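Local coordinates for thiosulfate sulfurtransferase YnjE (Escherichia coli, PDB 2WLR), which catalyses sulfur transfer from thiosulfate to cyanide, giving thiocyanate and sulfite, as a monomeric periplasmic enzyme built of rhodanese domains, at residues 170-176 against 194-198. Sequence-based numbering, arbitrary orientation.
Sequences DYIDTNE and MLAKH
The imidazole of His198 has Ile172 lying over one face and a carboxylate at each nitrogen. CG1 of Ile172, set beside the backbone N and anti to the carbonyl carbon by chi1 of -72°, sits 3.6 Å from the ring centroid, 14° off the normal, a CH-pi contact. At the edge, ND1 donates to OD2 of Asp170 (2.7 Å) in a nearly straight bond; OD2 lies in the ring plane, and is met on its syn side by an N-H tilted out of the carboxylate plane. NE2 donates to the syn lone pair of Glu176 OE1 at 2.6 Å, carboxylate and ring planes 31° apart. With both nitrogens donating to acids, the ring is probably protonated and cannot easily turn. In the second rhodanese domain, 170-173 is an outermost strand of the parallel sheet, paired with strand 148-154, and helix 188-197 ends at its side with His198 the first residue to leave helical geometry. Lys197 NZ reaches Glu176 OE1 from the anti side, tilted out of the carboxylate plane, a 2.9 Å salt bridge, while OE2 takes the backbone N of Asp173 (3.0 Å) and ties the acid back to the end of the strand. A glutamine at Glu176 would probably leave Lys197 without its countercharge and weaken the hold on NE2. Ile172 also brings CD1 to 4.3 Å from SE of Met194, a selenomethionine here, and both side chains touch Met223. One water donates to both Asp170 OD2 and His198 O.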
ATOM      1  N   ASP A 170      14.795   2.335  14.496  1.00 11.84           N
ATOM      2  CA  ASP A 170      16.111   2.395  13.862  1.00 11.67           C
ATOM      3  C   ASP A 170      15.943   3.206  12.561  1.00 11.13           C
ATOM      4  O   ASP A 170      14.840   3.667  12.260  1.00 10.72           O
ATOM      5  CB  ASP A 170      16.582   0.944  13.641  1.00 11.70           C
ATOM      6  CG  ASP A 170      17.997   0.810  13.123  1.00 13.13           C
ATOM      7  OD1 ASP A 170      18.815   1.734  13.268  1.00 15.00           O
ATOM      8  OD2 ASP A 170      18.276  -0.296  12.593  1.00 14.31           O
ATOM      9  N   TYR A 171      17.032   3.421  11.834  1.00 10.69           N
ATOM     10  CA  TYR A 171      17.008   4.118  10.553  1.00 11.45           C
ATOM     11  C   TYR A 171      17.808   3.347   9.527  1.00 10.80           C
ATOM     12  O   TYR A 171      18.916   2.847   9.819  1.00 12.78           O
ATOM     13  CB  TYR A 171      17.620   5.510  10.697  1.00 11.64           C
ATOM     14  CG  TYR A 171      17.644   6.302   9.410  1.00 12.77           C
ATOM     15  CD1 TYR A 171      16.565   7.106   9.048  1.00 13.03           C
ATOM     16  CD2 TYR A 171      18.746   6.252   8.540  1.00 12.22           C
ATOM     17  CE1 TYR A 171      16.570   7.817   7.867  1.00 13.58           C
ATOM     18  CE2 TYR A 171      18.754   6.983   7.353  1.00 12.90           C
ATOM     19  CZ  TYR A 171      17.665   7.779   7.033  1.00 11.41           C
ATOM     20  OH  TYR A 171      17.617   8.540   5.882  1.00 13.55           O
ATOM     21  N   ILE A 172      17.236   3.165   8.338  1.00 10.25           N
ATOM     22  CA  ILE A 172      17.965   2.560   7.230  1.00 11.80           C
ATOM     23  C   ILE A 172      17.997   3.586   6.094  1.00 11.06           C
ATOM     24  O   ILE A 172      16.961   4.114   5.667  1.00 10.56           O
ATOM     25  CB  ILE A 172      17.351   1.237   6.735  1.00 11.64           C
ATOM     26  CG1 ILE A 172      17.587   0.118   7.735  1.00 15.85           C
ATOM     27  CG2 ILE A 172      17.950   0.819   5.361  1.00 15.07           C
ATOM     28  CD1 ILE A 172      16.857  -1.148   7.391  1.00 18.00           C
ATOM     29  N   ASP A 173      19.197   3.860   5.592  1.00 11.12           N
ATOM     30  CA  ASP A 173      19.425   4.632   4.388  1.00 11.59           C
ATOM     31  C   ASP A 173      19.150   3.676   3.218  1.00 11.32           C
ATOM     32  O   ASP A 173      19.718   2.570   3.168  1.00 11.09           O
ATOM     33  CB  ASP A 173      20.903   5.072   4.428  1.00 11.55           C
ATOM     34  CG  ASP A 173      21.348   5.917   3.257  1.00 13.72           C
ATOM     35  OD1 ASP A 173      20.731   5.954   2.169  1.00 13.11           O
ATOM     36  OD2 ASP A 173      22.449   6.501   3.428  1.00 17.81           O
ATOM     37  N   THR A 174      18.312   4.075   2.267  1.00 11.00           N
ATOM     38  CA  THR A 174      18.029   3.224   1.109  1.00 11.68           C
ATOM     39  C   THR A 174      19.294   2.856   0.316  1.00 12.12           C
ATOM     40  O   THR A 174      19.355   1.822  -0.344  1.00 12.07           O
ATOM     41  CB  THR A 174      16.994   3.861   0.170  1.00 10.27           C
ATOM     42  OG1 THR A 174      17.392   5.194  -0.183  1.00 11.04           O
ATOM     43  CG2 THR A 174      15.611   3.929   0.834  1.00 12.05           C
ATOM     44  N   ASN A 175      20.322   3.696   0.380  1.00 12.90           N
ATOM     45  CA  ASN A 175      21.584   3.349  -0.254  1.00 13.83           C
ATOM     46  C   ASN A 175      22.265   2.124   0.355  1.00 13.68           C
ATOM     47  O   ASN A 175      23.217   1.596  -0.220  1.00 14.18           O
ATOM     48  CB  ASN A 175      22.549   4.546  -0.235  1.00 14.17           C
ATOM     49  CG  ASN A 175      22.081   5.710  -1.108  1.00 15.88           C
ATOM     50  OD1 ASN A 175      22.276   6.881  -0.753  1.00 25.86           O
ATOM     51  ND2 ASN A 175      21.477   5.407  -2.249  1.00 17.15           N
ATOM     52  N   GLU A 176      21.800   1.659   1.519  1.00 13.33           N
ATOM     53  CA  GLU A 176      22.270   0.382   2.085  1.00 13.55           C
ATOM     54  C   GLU A 176      21.694  -0.826   1.359  1.00 13.19           C
ATOM     55  O   GLU A 176      22.178  -1.940   1.549  1.00 13.16           O
ATOM     56  CB  GLU A 176      21.914   0.246   3.567  1.00 13.98           C
ATOM     57  CG  GLU A 176      22.506   1.298   4.461  1.00 15.52           C
ATOM     58  CD  GLU A 176      22.048   1.151   5.899  1.00 16.94           C
ATOM     59  OE1 GLU A 176      22.289   0.066   6.474  1.00 19.21           O
ATOM     60  OE2 GLU A 176      21.432   2.088   6.453  1.00 17.74           O
HETATM   61  N   MSE A 194      23.930  -6.032   5.713  1.00  9.31           N
HETATM   62  CA  MSE A 194      22.982  -5.005   6.126  1.00 10.02           C
HETATM   63  C   MSE A 194      22.023  -5.541   7.193  1.00  9.36           C
HETATM   64  O   MSE A 194      21.756  -4.896   8.200  1.00  9.50           O
HETATM   65  CB  MSE A 194      22.227  -4.518   4.868  1.00 11.67           C
HETATM   66  CG  MSE A 194      21.122  -3.446   5.112  1.00 12.69           C
HETATM   67 SE   MSE A 194      19.408  -4.211   5.650  1.00 19.75          SE
HETATM   68  CE  MSE A 194      18.877  -5.167   4.027  1.00 20.40           C
ATOM     69  N   LEU A 195      21.540  -6.759   6.962  1.00  8.19           N
ATOM     70  CA  LEU A 195      20.579  -7.398   7.861  1.00  8.90           C
ATOM     71  C   LEU A 195      21.239  -7.602   9.233  1.00  9.29           C
ATOM     72  O   LEU A 195      20.648  -7.273  10.283  1.00 10.95           O
ATOM     73  CB  LEU A 195      20.020  -8.693   7.281  1.00  8.89           C
ATOM     74  CG  LEU A 195      19.110  -8.531   6.051  1.00  9.63           C
ATOM     75  CD1 LEU A 195      19.030  -9.791   5.245  1.00 12.55           C
ATOM     76  CD2 LEU A 195      17.689  -8.101   6.509  1.00 11.19           C
ATOM     77  N   ALA A 196      22.465  -8.123   9.216  1.00 10.02           N
ATOM     78  CA  ALA A 196      23.206  -8.327  10.468  1.00 10.18           C
ATOM     79  C   ALA A 196      23.378  -7.042  11.245  1.00 12.05           C
ATOM     80  O   ALA A 196      23.097  -6.979  12.455  1.00 11.27           O
ATOM     81  CB  ALA A 196      24.573  -8.950  10.188  1.00  9.92           C
ATOM     82  N   LYS A 197      23.794  -5.990  10.561  1.00 12.79           N
ATOM     83  CA  LYS A 197      24.079  -4.685  11.168  1.00 13.62           C
ATOM     84  C   LYS A 197      22.850  -4.070  11.830  1.00 12.74           C
ATOM     85  O   LYS A 197      22.937  -3.460  12.878  1.00 13.79           O
ATOM     86  CB  LYS A 197      24.616  -3.757  10.072  1.00 15.37           C
ATOM     87  CG  LYS A 197      25.112  -2.370  10.401  1.00 21.07           C
ATOM     88  CD  LYS A 197      25.033  -1.430   9.117  1.00 25.14           C
ATOM     89  CE  LYS A 197      25.468  -2.081   7.760  1.00 27.40           C
ATOM     90  NZ  LYS A 197      24.682  -1.656   6.486  1.00 29.53           N
ATOM     91  N   HIS A 198      21.686  -4.253  11.220  1.00 12.13           N
ATOM     92  CA  HIS A 198      20.434  -3.768  11.793  1.00 12.37           C
ATOM     93  C   HIS A 198      19.718  -4.793  12.692  1.00 11.89           C
ATOM     94  O   HIS A 198      18.578  -4.565  13.108  1.00 11.85           O
ATOM     95  CB  HIS A 198      19.515  -3.265  10.677  1.00 11.98           C
ATOM     96  CG  HIS A 198      20.067  -2.075   9.975  1.00 12.93           C
ATOM     97  ND1 HIS A 198      19.925  -0.793  10.458  1.00 15.42           N
ATOM     98  CD2 HIS A 198      20.841  -1.984   8.872  1.00 13.78           C
ATOM     99  CE1 HIS A 198      20.549   0.047   9.651  1.00 15.63           C
ATOM    100  NE2 HIS A 198      21.125  -0.653   8.682  1.00 14.83           N
TER
HETATM  101  O   HOH W   1      16.867  -2.387  13.744  1.00 15.62           O